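Local coordinates for SCO family protein (Aquifex aeolicus, PDB 3ME7) that probably binds copper and serves in electron transfer as a membrane-anchored member of the SCO1/2 family with a thioredoxin-like domain and a redox-active disulfide, at residues G9-V14 / S103-K108; P30-P35 / K63-I68; V130-P135 / N155-A160. One frame throughout, in Å; residues are numbered along the deposited sequence. Where two conformers were deposited one is given.

Interaction 1: residues G9-V14 / S103-K108; sequences GDITLV and SEDLFK
Asp105 on helix 103-112 reaches across to the start of strand 12-15 and takes the backbone N-H of Thr12 on its OD1. Thr12 N lies 2.9 Å from Asp105 OD1, and the bond is almost straight at the hydrogen, 174°, yet the donor comes down from well above the carboxylate plane, 69° out of it. CG of Asp105 stands beside its own backbone N and opposite its carbonyl carbon (chi1 -66°), which lays the carboxylate alongside the Thr12 side chain, both pointing the same way. A water extends this polar patch: it donates to OD1 of Asp105 at 2.9 Å and to O of Asp10, and accepts from OG1 of Thr12 at 2.7 Å. The second oxygen, OD2, is turned back to the N-H of Thr102 just ahead of the helix.

The charged pair lies at the outer margin. In one of its two conformers, and so less certainly, Lys108 bends at its third side-chain torsion and brings NZ to within 3.0 Å of Asp10 OD1, a salt bridge in which the ammonium again sits above the carboxylate plane and the two side chains cross at about a right angle.

Apolar packing fills the space between. Ile11 slides past both helix residues in the opposite sense, with CD1 3.9 Å from CB of Lys108 and CG2 4.0 Å from CB of Asp105.

An alanine in place of Asp105 would probably leave the Thr12 N-H and the bridging water without their shared acceptor and cost the Thr102 N-H its partner. With one oxygen gripping strand and water and the other the helix start, the carboxylate is fixed in rotation, and its negative charge, in the first helical turn, probably interacts favourably with the positive end of the helix dipole.

Interaction 2: residues P30-P35 / K63-I68; sequences PIILSP and KDFWVI
Ile32 of strand 31-36 lies on the same face as Val67 and, just ahead of that neighbouring strand, Phe65; its side chain can be followed outward. Ile32 CB sits 3.8 Å from the backbone O of Trp66, and CG1, beside the residue's own backbone N (chi1 -62°), runs on past that same oxygen at 4.1 Å. The chain then extends with CD1 opposite CA (chi2 174°), which carries the methyl over one face of the Phe65 ring, Ile32 CD1 lying 4.0 Å from Phe65 CD1 and displaced toward the rim. Ile55 of helix 55-58 covers the same face of the sheet, touching Ile32, Phe65 and Val67.

Strands 31-36 and 66-71 run parallel, 12° apart in direction, in the centre of the mixed sheet of this thioredoxin-like SCO domain, and helices 43-52 and 55-58 lie on the crossover between them. Their backbones are tied by four bonds: Trp66 N to Pro30 O, Ile32 N to Trp66 O, Ile68 N to Ile32 O at 2.7 Å, and Ser34 N to Ile68 O. On the other face Ile31 lays CG1 at the edge of the Trp66 indole, 4.0 Å from its CD1.

Interaction 3: residues V130-P135 / N155-A160; sequences VVVLSP and NALRLA
Val132 plants both methyls on the last turns of helix 150-160. With CG1 opposite the backbone N (chi1 -173°), its two branches share the work: Val132 CG2 meets Ala156 CB at 3.7 Å, and Val132 CG1 reaches Ala160 CB, one turn further on, at 3.9 Å. Val132 CG1 also comes within 4.3 Å of Leu157 CD2, a residue whose CB points away from the strand. The two alanines offer only methyl groups, which probably lets the axes of segments 130-133 and 155-160 come to 8.0 Å. The CB of Ala160 further rests 3.6 Å from the backbone O of Leu133.

Past the strand the chain passes over the end of the helix, where CB of Ser134 and CD of Pro135 lie against O of Ala160, the latter at 3.2 Å. Ser134 holds OG between its backbone N and carbonyl carbon (chi1 77°), from where it bonds the N-H groups of Glu136 and Gln138 in the turn leading to strand 139-144.

Segments 130-133 and 155-160 run in roughly the same direction, 31° apart. Ala156 also touches Asp141 and Ile143 of the next strand, consistent with the C-terminal helix of a thioredoxin-like fold packing on its beta-hairpin.

All three contacts reach the same mixed sheet. Interactions 2 and 3 adjoin, their centres 9 Å apart: strands 31-36 and 129-133 are antiparallel neighbours, joined by Leu33 N to Val131 O and Leu133 N to Ile31 O, both 2.8 Å and probable hydrogen bonds, while Ile32 CG2 packs on Val130 CG1 at 3.4 Å. Interaction 1 stands apart, centred 16 Å from interaction 2 and 20 Å from interaction 3. Interaction 2 lies nearest the predicted copper site, with the Ser34 side chain about 7 Å from that of Cys44, which is disulfide-bonded to Cys40 here, and about 9 Å from that of His126; the other two lie away from it.

Interaction 1: residues G9-V14 / S103-K108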
# COMPACT_ATOMS: atom_id res chain seq x y z
N GLY A 9 -0.51 -3.28 -14.17
CA GLY A 9 0.94 -3.17 -14.01
C GLY A 9 1.54 -1.92 -14.64
O GLY A 9 2.65 -1.52 -14.29
N ASP A 10 0.80 -1.29 -15.55
CA ASP A 10 1.33 -0.13 -16.23
C ASP A 10 1.11 1.20 -15.49
O ASP A 10 1.51 2.25 -16.00
CB ASP A 10 0.81 -0.04 -17.68
CG ASP A 10 -0.71 0.01 -17.77
OD1 ASP A 10 -1.41 -0.23 -16.75
OD2 ASP A 10 -1.22 0.26 -18.88
N ILE A 11 0.48 1.14 -14.31
CA ILE A 11 0.34 2.32 -13.45
C ILE A 11 1.73 2.88 -13.15
O ILE A 11 2.62 2.16 -12.68
CB ILE A 11 -0.38 1.93 -12.15
CG1 ILE A 11 -1.85 1.69 -12.46
CG2 ILE A 11 -0.22 3.03 -11.07
CD1 ILE A 11 -2.64 0.95 -11.38
N THR A 12 1.91 4.18 -13.40
CA THR A 12 3.16 4.85 -13.12
C THR A 12 3.08 5.54 -11.76
O THR A 12 2.14 6.33 -11.50
CB THR A 12 3.53 5.87 -14.22
OG1 THR A 12 3.68 5.19 -15.48
CG2 THR A 12 4.85 6.57 -13.87
N LEU A 13 4.04 5.20 -10.90
CA LEU A 13 4.21 5.79 -9.58
C LEU A 13 5.53 6.56 -9.54
O LEU A 13 6.44 6.30 -10.33
CB LEU A 13 4.22 4.67 -8.52
CG LEU A 13 2.99 3.77 -8.52
CD1 LEU A 13 3.30 2.52 -7.64
CD2 LEU A 13 1.76 4.49 -8.04
N VAL A 14 5.62 7.51 -8.62
CA VAL A 14 6.83 8.31 -8.41
C VAL A 14 7.09 8.27 -6.90
O VAL A 14 6.21 8.65 -6.09
CB VAL A 14 6.64 9.76 -8.87
CG1 VAL A 14 7.96 10.51 -8.85
CG2 VAL A 14 6.03 9.81 -10.28
N SER A 103 -3.65 11.56 -12.70
CA SER A 103 -4.95 11.17 -12.15
C SER A 103 -5.40 9.83 -12.72
O SER A 103 -6.14 9.12 -12.07
CB SER A 103 -6.00 12.24 -12.47
OG SER A 103 -6.17 12.39 -13.86
N GLU A 104 -4.98 9.49 -13.95
CA GLU A 104 -5.36 8.19 -14.52
C GLU A 104 -4.70 7.05 -13.75
O GLU A 104 -5.33 6.01 -13.48
CB GLU A 104 -5.05 8.09 -16.03
CG GLU A 104 -5.32 6.70 -16.58
CD GLU A 104 -5.21 6.57 -18.10
OE1 GLU A 104 -4.77 7.53 -18.76
OE2 GLU A 104 -5.59 5.51 -18.62
N ASP A 105 -3.43 7.23 -13.42
CA ASP A 105 -2.69 6.23 -12.62
C ASP A 105 -3.39 6.05 -11.27
O ASP A 105 -3.56 4.92 -10.78
CB ASP A 105 -1.26 6.69 -12.41
CG ASP A 105 -0.46 6.72 -13.69
OD1 ASP A 105 -0.33 5.68 -14.37
OD2 ASP A 105 -0.01 7.83 -14.04
N LEU A 106 -3.80 7.18 -10.69
CA LEU A 106 -4.47 7.18 -9.40
C LEU A 106 -5.81 6.47 -9.46
O LEU A 106 -6.07 5.58 -8.62
CB LEU A 106 -4.63 8.60 -8.86
CG LEU A 106 -5.34 8.65 -7.50
CD1 LEU A 106 -4.64 7.81 -6.44
CD2 LEU A 106 -5.44 10.09 -7.08
N PHE A 107 -6.67 6.85 -10.42
CA PHE A 107 -8.02 6.24 -10.66
C PHE A 107 -7.94 4.76 -10.77
O PHE A 107 -8.73 4.00 -10.20
CB PHE A 107 -8.63 6.71 -12.02
CG PHE A 107 -9.68 5.74 -12.61
CD1 PHE A 107 -10.89 5.52 -11.96
CD2 PHE A 107 -9.47 5.09 -13.82
CE1 PHE A 107 -11.87 4.66 -12.49
CE2 PHE A 107 -10.44 4.21 -14.36
CZ PHE A 107 -11.67 3.98 -13.68
N LYS A 108 -6.98 4.34 -11.61
CA LYS A 108 -6.78 2.93 -11.97
C LYS A 108 -6.41 2.13 -10.74
O LYS A 108 -6.93 1.03 -10.52
CB LYS A 108 -5.68 2.75 -13.04
CG LYS A 108 -6.15 2.89 -14.48
CD LYS A 108 -4.98 3.14 -15.42
CE LYS A 108 -4.17 1.89 -15.73
NZ LYS A 108 -3.21 2.15 -16.86
O HOH W 1 1.32 5.25 -16.74

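Interaction 2: residues P30-P35 / K63-I68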
# COMPACT_ATOMS: atom_id res chain seq x y z
N PRO A 30 5.80 -10.32 -2.84
CA PRO A 30 4.53 -9.75 -2.37
C PRO A 30 4.64 -8.24 -2.12
O PRO A 30 5.73 -7.72 -1.81
CB PRO A 30 4.29 -10.46 -1.04
CG PRO A 30 5.03 -11.76 -1.17
CD PRO A 30 6.27 -11.39 -1.94
N ILE A 31 3.53 -7.56 -2.33
CA ILE A 31 3.47 -6.11 -2.18
C ILE A 31 2.40 -5.75 -1.17
O ILE A 31 1.25 -6.17 -1.27
CB ILE A 31 3.18 -5.43 -3.53
CG1 ILE A 31 4.34 -5.70 -4.50
CG2 ILE A 31 2.99 -3.92 -3.32
CD1 ILE A 31 3.95 -5.64 -5.96
N ILE A 32 2.79 -4.95 -0.17
CA ILE A 32 1.84 -4.44 0.82
C ILE A 32 1.56 -2.97 0.49
O ILE A 32 2.46 -2.14 0.53
CB ILE A 32 2.38 -4.59 2.25
CG1 ILE A 32 2.59 -6.08 2.58
CG2 ILE A 32 1.45 -3.94 3.26
CD1 ILE A 32 3.29 -6.32 3.95
N LEU A 33 0.30 -2.67 0.17
CA LEU A 33 -0.13 -1.34 -0.29
C LEU A 33 -0.91 -0.64 0.79
O LEU A 33 -1.86 -1.20 1.33
CB LEU A 33 -1.06 -1.44 -1.51
CG LEU A 33 -0.58 -1.93 -2.87
CD1 LEU A 33 -1.74 -1.91 -3.86
CD2 LEU A 33 0.55 -1.04 -3.37
N SER A 34 -0.55 0.61 1.08
CA SER A 34 -1.21 1.39 2.14
C SER A 34 -1.67 2.77 1.62
O SER A 34 -0.84 3.69 1.54
CB SER A 34 -0.28 1.55 3.35
OG SER A 34 -0.80 2.41 4.36
N PRO A 35 -2.95 2.92 1.24
CA PRO A 35 -3.43 4.24 0.82
C PRO A 35 -3.59 5.18 2.00
O PRO A 35 -4.22 4.83 3.00
CB PRO A 35 -4.81 3.98 0.21
CG PRO A 35 -5.20 2.57 0.58
CD PRO A 35 -3.94 1.84 1.06
N LYS A 63 13.18 -7.02 0.48
CA LYS A 63 13.72 -8.37 0.37
C LYS A 63 12.58 -9.39 0.40
O LYS A 63 12.36 -10.11 -0.57
CB LYS A 63 14.73 -8.64 1.49
CG LYS A 63 15.27 -10.06 1.58
CD LYS A 63 16.00 -10.47 0.30
CE LYS A 63 16.46 -11.92 0.38
NZ LYS A 63 17.14 -12.35 -0.88
N ASP A 64 11.86 -9.45 1.51
CA ASP A 64 10.79 -10.43 1.64
C ASP A 64 9.50 -9.98 0.96
O ASP A 64 8.70 -10.80 0.54
CB ASP A 64 10.53 -10.74 3.12
CG ASP A 64 11.73 -11.40 3.78
OD1 ASP A 64 12.10 -12.50 3.32
OD2 ASP A 64 12.29 -10.78 4.70
N PHE A 65 9.33 -8.66 0.85
CA PHE A 65 8.13 -8.06 0.26
C PHE A 65 8.43 -6.59 0.07
O PHE A 65 9.36 -6.08 0.67
CB PHE A 65 6.91 -8.24 1.19
CG PHE A 65 7.18 -7.94 2.64
CD1 PHE A 65 7.22 -6.62 3.11
CD2 PHE A 65 7.36 -8.98 3.55
CE1 PHE A 65 7.45 -6.36 4.47
CE2 PHE A 65 7.59 -8.73 4.90
CZ PHE A 65 7.65 -7.42 5.36
N TRP A 66 7.64 -5.92 -0.77
CA TRP A 66 7.69 -4.46 -0.88
C TRP A 66 6.61 -3.89 0.02
O TRP A 66 5.54 -4.48 0.15
CB TRP A 66 7.40 -4.02 -2.33
CG TRP A 66 8.46 -4.44 -3.32
CD1 TRP A 66 8.34 -5.40 -4.29
CD2 TRP A 66 9.79 -3.91 -3.42
NE1 TRP A 66 9.53 -5.50 -4.99
CE2 TRP A 66 10.43 -4.61 -4.48
CE3 TRP A 66 10.51 -2.92 -2.73
CZ2 TRP A 66 11.75 -4.34 -4.86
CZ3 TRP A 66 11.83 -2.65 -3.12
CH2 TRP A 66 12.43 -3.37 -4.17
N VAL A 67 6.89 -2.74 0.64
CA VAL A 67 5.85 -1.96 1.29
C VAL A 67 5.74 -0.66 0.53
O VAL A 67 6.73 0.04 0.32
CB VAL A 67 6.14 -1.69 2.78
CG1 VAL A 67 4.90 -1.10 3.45
CG2 VAL A 67 6.53 -2.99 3.49
N ILE A 68 4.51 -0.36 0.10
CA ILE A 68 4.24 0.86 -0.67
C ILE A 68 3.15 1.67 -0.01
O ILE A 68 1.95 1.33 -0.09
CB ILE A 68 3.86 0.55 -2.14
CG1 ILE A 68 4.91 -0.35 -2.82
CG2 ILE A 68 3.59 1.86 -2.92
CD1 ILE A 68 6.34 0.22 -2.97

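Interaction 3: residues V130-P135 / N155-A160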
# COMPACT_ATOMS: atom_id res chain seq x y z
N VAL A 130 -5.31 -1.93 4.19
CA VAL A 130 -4.02 -2.30 3.64
C VAL A 130 -4.31 -3.45 2.69
O VAL A 130 -5.12 -4.33 3.00
CB VAL A 130 -3.04 -2.71 4.78
CG1 VAL A 130 -1.79 -3.38 4.24
CG2 VAL A 130 -2.66 -1.47 5.57
N VAL A 131 -3.69 -3.43 1.52
CA VAL A 131 -3.98 -4.42 0.49
C VAL A 131 -2.71 -5.24 0.28
O VAL A 131 -1.61 -4.68 0.22
CB VAL A 131 -4.41 -3.78 -0.85
CG1 VAL A 131 -4.90 -4.86 -1.84
CG2 VAL A 131 -5.52 -2.75 -0.65
N VAL A 132 -2.87 -6.56 0.15
CA VAL A 132 -1.71 -7.42 -0.05
C VAL A 132 -1.80 -8.08 -1.42
O VAL A 132 -2.77 -8.77 -1.71
CB VAL A 132 -1.54 -8.46 1.08
CG1 VAL A 132 -0.21 -9.20 0.87
CG2 VAL A 132 -1.52 -7.77 2.44
N LEU A 133 -0.78 -7.84 -2.25
CA LEU A 133 -0.71 -8.41 -3.60
C LEU A 133 0.30 -9.54 -3.72
O LEU A 133 1.33 -9.56 -3.03
CB LEU A 133 -0.32 -7.33 -4.61
CG LEU A 133 -0.95 -5.94 -4.49
CD1 LEU A 133 -0.36 -5.04 -5.58
CD2 LEU A 133 -2.43 -6.05 -4.65
N SER A 134 0.00 -10.45 -4.64
CA SER A 134 0.93 -11.50 -4.99
C SER A 134 2.09 -10.89 -5.78
O SER A 134 2.00 -9.73 -6.21
CB SER A 134 0.21 -12.53 -5.87
OG SER A 134 0.07 -12.02 -7.19
N PRO A 135 3.18 -11.66 -5.99
CA PRO A 135 4.27 -11.16 -6.84
C PRO A 135 3.89 -10.84 -8.28
O PRO A 135 4.70 -10.23 -8.99
CB PRO A 135 5.30 -12.30 -6.80
CG PRO A 135 5.04 -12.97 -5.50
CD PRO A 135 3.55 -12.93 -5.33
N ASN A 155 -0.89 -14.41 7.63
CA ASN A 155 -1.84 -15.11 6.75
C ASN A 155 -1.92 -14.46 5.36
O ASN A 155 -1.95 -15.15 4.34
CB ASN A 155 -3.21 -15.20 7.42
CG ASN A 155 -3.20 -16.09 8.68
OD1 ASN A 155 -2.23 -16.79 8.94
ND2 ASN A 155 -4.27 -16.05 9.45
N ALA A 156 -1.91 -13.13 5.33
CA ALA A 156 -2.02 -12.40 4.06
C ALA A 156 -0.79 -12.65 3.19
O ALA A 156 -0.91 -12.91 1.99
CB ALA A 156 -2.20 -10.90 4.35
N LEU A 157 0.39 -12.61 3.82
CA LEU A 157 1.63 -12.85 3.07
C LEU A 157 1.73 -14.30 2.58
O LEU A 157 2.22 -14.54 1.49
CB LEU A 157 2.86 -12.49 3.91
CG LEU A 157 3.11 -10.99 4.06
CD1 LEU A 157 4.17 -10.79 5.13
CD2 LEU A 157 3.53 -10.35 2.71
N ARG A 158 1.28 -15.25 3.39
CA ARG A 158 1.20 -16.64 2.92
C ARG A 158 0.29 -16.77 1.69
O ARG A 158 0.67 -17.40 0.69
CB ARG A 158 0.77 -17.57 4.06
CG ARG A 158 1.89 -17.75 5.10
CD ARG A 158 1.47 -18.69 6.20
NE ARG A 158 1.76 -20.10 5.90
CZ ARG A 158 1.03 -21.11 6.35
NH1 ARG A 158 -0.05 -20.89 7.10
NH2 ARG A 158 1.37 -22.35 6.06
N LEU A 159 -0.88 -16.14 1.73
CA LEU A 159 -1.76 -16.12 0.55
C LEU A 159 -1.09 -15.49 -0.66
O LEU A 159 -1.24 -15.98 -1.78
CB LEU A 159 -3.06 -15.38 0.85
CG LEU A 159 -4.05 -16.08 1.76
CD1 LEU A 159 -5.21 -15.16 2.04
CD2 LEU A 159 -4.54 -17.38 1.13
N ALA A 160 -0.37 -14.40 -0.43
CA ALA A 160 0.34 -13.71 -1.50
C ALA A 160 1.36 -14.62 -2.16
O ALA A 160 1.57 -14.54 -3.37
CB ALA A 160 1.01 -12.44 -0.97